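Local coordinates for protein putative fumarylpyruvate hydrolase (Burkholderia cenocepacia, PDB 4MAQ) that is a putative hydrolase of the fumarylacetoacetate hydrolase (FAH) family, with a mixed beta-sheet core and two chains in its assembly, at residues A168-T173 with P218-T223. Sequence-based numbering, arbitrary orientation.
Sequences AVNGDT and PGDRVT
Asn-170, at the tip of a beta hairpin, ties the type I' turn between strands 164-169 and 172-178 to the start of strand 221-226, the antiparallel neighbour of 164-169 in a mixed sheet of this FAH-family fold. The side chain leaves the backbone with CG anti to the carbonyl carbon (chi1 -53°), which carries the amide over to residues 220 and 221. CB leads to Asn-170 CG, 3.9 Å from Asp-220 OD1. The two ends of the amide take different partners: Asn-170 OD1 accepts from Arg-221 N at 2.9 Å in a nearly straight bond (175° at the hydrogen), while Asn-170 ND2 donates to Asp-220 OD1 at 3.1 Å. The amide and carboxylate planes are nearly perpendicular, and ND2 reaches Asp-220 OD1 from above the carboxylate plane. Asn-170 N donates to Arg-221 O, closing the Val-169/Val-222 bridge; Asn-170 OD1, in taking Arg-221 N, adds a side-chain bond beyond it. Water 1 donates to both Asn-170 OD1 and Gly-219 O.

Further along, Ala-168 and Thr-223 form a hydrogen-bonded pair, with Ala-168 N to Thr-223 O at 2.8 Å and a return bond from Thr-223 N to Ala-168 O. Val-169 and Val-222, a non-hydrogen-bonded pair, turn to the other face, where both touch Leu-216. Val-169 CG1 lies 3.4 Å from Asp-220 OD2. That oxygen also accepts from Gln-217 N, so the two carboxylate oxygens bind different partners, which probably restrains rotation of the carboxylate. Arg-221 instead sends its guanidinium group away from the hairpin to a salt bridge with Glu-233. On the face of Ala-168 and Thr-223, water 2 accepts from Gly-171 N, donates to Arg-221 O and hydrogen-bonds Thr-223 OG1, which lies 3.4 Å from Ala-168 CB.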
ATOM      1  N   ALA B 168      23.169 -14.365  -1.332  1.00  8.50           N
ATOM      2  CA  ALA B 168      24.583 -13.973  -1.315  1.00  8.63           C
ATOM      3  C   ALA B 168      24.758 -12.601  -1.925  1.00  8.11           C
ATOM      4  O   ALA B 168      23.931 -12.144  -2.735  1.00  9.06           O
ATOM      5  CB  ALA B 168      25.407 -15.007  -2.089  1.00 10.39           C
ATOM      6  N   VAL B 169      25.838 -11.947  -1.507  1.00  8.28           N
ATOM      7  CA  VAL B 169      26.210 -10.629  -2.020  1.00  8.82           C
ATOM      8  C   VAL B 169      27.650 -10.728  -2.504  1.00  8.76           C
ATOM      9  O   VAL B 169      28.550 -11.124  -1.740  1.00 10.11           O
ATOM     10  CB  VAL B 169      26.098  -9.546  -0.913  1.00  9.33           C
ATOM     11  CG1 VAL B 169      26.680  -8.218  -1.374  1.00 11.66           C
ATOM     12  CG2 VAL B 169      24.654  -9.370  -0.470  1.00 11.18           C
ATOM     13  N   ASN B 170      27.858 -10.391  -3.768  1.00  9.74           N
ATOM     14  CA  ASN B 170      29.171 -10.545  -4.381  1.00  9.67           C
ATOM     15  C   ASN B 170      29.748 -11.938  -4.144  1.00 10.58           C
ATOM     16  O   ASN B 170      30.953 -12.122  -3.912  1.00 11.72           O
ATOM     17  CB  ASN B 170      30.121  -9.414  -3.943  1.00 10.33           C
ATOM     18  CG  ASN B 170      29.513  -8.064  -4.185  1.00  8.72           C
ATOM     19  OD1 ASN B 170      28.810  -7.872  -5.182  1.00 10.74           O
ATOM     20  ND2 ASN B 170      29.756  -7.126  -3.283  1.00 10.77           N
ATOM     21  N   GLY B 171      28.865 -12.931  -4.219  1.00 10.21           N
ATOM     22  CA  GLY B 171      29.271 -14.337  -4.109  1.00 12.20           C
ATOM     23  C   GLY B 171      29.458 -14.819  -2.676  1.00 12.19           C
ATOM     24  O   GLY B 171      29.771 -15.991  -2.460  1.00 16.56           O
ATOM     25  N   ASP B 172      29.266 -13.941  -1.698  1.00 12.49           N
ATOM     26  CA  ASP B 172      29.484 -14.286  -0.288  1.00 12.92           C
ATOM     27  C   ASP B 172      28.121 -14.518   0.379  1.00 10.79           C
ATOM     28  O   ASP B 172      27.270 -13.608   0.396  1.00 11.31           O
ATOM     29  CB  ASP B 172      30.226 -13.122   0.376  1.00 13.96           C
ATOM     30  CG  ASP B 172      30.488 -13.337   1.830  1.00 16.39           C
ATOM     31  OD1 ASP B 172      31.238 -14.272   2.176  1.00 24.29           O
ATOM     32  OD2 ASP B 172      29.992 -12.529   2.646  1.00 17.91           O
ATOM     33  N   THR B 173      27.880 -15.724   0.898  1.00 12.28           N
ATOM     34  CA  THR B 173      26.576 -16.028   1.476  1.00 11.95           C
ATOM     35  C   THR B 173      26.318 -15.150   2.697  1.00 11.89           C
ATOM     36  O   THR B 173      27.154 -15.062   3.602  1.00 16.82           O
ATOM     37  CB  THR B 173      26.497 -17.509   1.870  1.00 15.49           C
ATOM     38  OG1 THR B 173      26.714 -18.305   0.705  1.00 21.77           O
ATOM     39  CG2 THR B 173      25.123 -17.838   2.461  1.00 18.16           C
ATOM     40  N   PRO B 218      25.516   0.247  -3.227  1.00 13.52           N
ATOM     41  CA  PRO B 218      25.392   0.469  -4.664  1.00 12.87           C
ATOM     42  C   PRO B 218      26.403  -0.375  -5.435  1.00 12.96           C
ATOM     43  O   PRO B 218      27.575  -0.444  -5.051  1.00 13.59           O
ATOM     44  CB  PRO B 218      25.692   1.965  -4.803  1.00 13.10           C
ATOM     45  CG  PRO B 218      25.277   2.547  -3.493  1.00 15.97           C
ATOM     46  CD  PRO B 218      25.670   1.513  -2.484  1.00 14.49           C
ATOM     47  N   GLY B 219      25.941  -1.073  -6.473  1.00 12.26           N
ATOM     48  CA  GLY B 219      26.819  -1.907  -7.287  1.00 13.03           C
ATOM     49  C   GLY B 219      26.879  -3.363  -6.860  1.00 10.93           C
ATOM     50  O   GLY B 219      27.430  -4.194  -7.588  1.00 12.85           O
ATOM     51  N   ASP B 220      26.354  -3.691  -5.678  1.00 10.86           N
ATOM     52  CA  ASP B 220      26.451  -5.078  -5.217  1.00 10.12           C
ATOM     53  C   ASP B 220      25.717  -6.031  -6.164  1.00  9.34           C
ATOM     54  O   ASP B 220      24.634  -5.693  -6.688  1.00  9.81           O
ATOM     55  CB  ASP B 220      25.876  -5.233  -3.811  1.00 11.41           C
ATOM     56  CG  ASP B 220      26.858  -4.864  -2.714  1.00 11.24           C
ATOM     57  OD1 ASP B 220      28.048  -4.613  -3.001  1.00 14.30           O
ATOM     58  OD2 ASP B 220      26.414  -4.831  -1.544  1.00 13.27           O
ATOM     59  N   ARG B 221      26.275  -7.230  -6.341  1.00  9.56           N
ATOM     60  CA  ARG B 221      25.626  -8.316  -7.093  1.00  9.00           C
ATOM     61  C   ARG B 221      24.906  -9.242  -6.091  1.00  9.01           C
ATOM     62  O   ARG B 221      25.555  -9.896  -5.264  1.00 10.47           O
ATOM     63  CB  ARG B 221      26.643  -9.117  -7.931  1.00 10.04           C
ATOM     64  CG  ARG B 221      26.014 -10.277  -8.728  1.00 10.79           C
ATOM     65  CD  ARG B 221      27.040 -11.031  -9.599  1.00 11.36           C
ATOM     66  NE  ARG B 221      27.724 -10.030 -10.430  1.00 11.62           N
ATOM     67  CZ  ARG B 221      27.238  -9.494 -11.556  1.00 11.40           C
ATOM     68  NH1 ARG B 221      26.149  -9.990 -12.142  1.00 10.53           N
ATOM     69  NH2 ARG B 221      27.860  -8.451 -12.100  1.00 11.52           N
ATOM     70  N   VAL B 222      23.574  -9.264  -6.154  1.00  7.91           N
ATOM     71  CA  VAL B 222      22.774 -10.045  -5.212  1.00  9.54           C
ATOM     72  C   VAL B 222      22.285 -11.291  -5.922  1.00  8.98           C
ATOM     73  O   VAL B 222      21.705 -11.211  -7.012  1.00  9.43           O
ATOM     74  CB  VAL B 222      21.577  -9.214  -4.709  1.00  8.63           C
ATOM     75  CG1 VAL B 222      20.864  -9.947  -3.564  1.00 10.03           C
ATOM     76  CG2 VAL B 222      22.049  -7.824  -4.284  1.00  9.91           C
ATOM     77  N   THR B 223      22.560 -12.440  -5.322  1.00  8.66           N
ATOM     78  CA  THR B 223      22.026 -13.711  -5.795  1.00  8.57           C
ATOM     79  C   THR B 223      21.258 -14.366  -4.667  1.00  7.84           C
ATOM     80  O   THR B 223      21.423 -14.008  -3.492  1.00  8.23           O
ATOM     81  CB  THR B 223      23.157 -14.652  -6.264  1.00  9.64           C
ATOM     82  OG1 THR B 223      24.157 -14.730  -5.237  1.00  9.44           O
ATOM     83  CG2 THR B 223      23.784 -14.147  -7.567  1.00  9.77           C
TER
HETATM   84  O   HOH W   1      29.277  -6.210  -7.466  1.00 14.79           O
HETATM   85  O   HOH W   2      26.093 -12.721  -5.244  1.00 11.22           O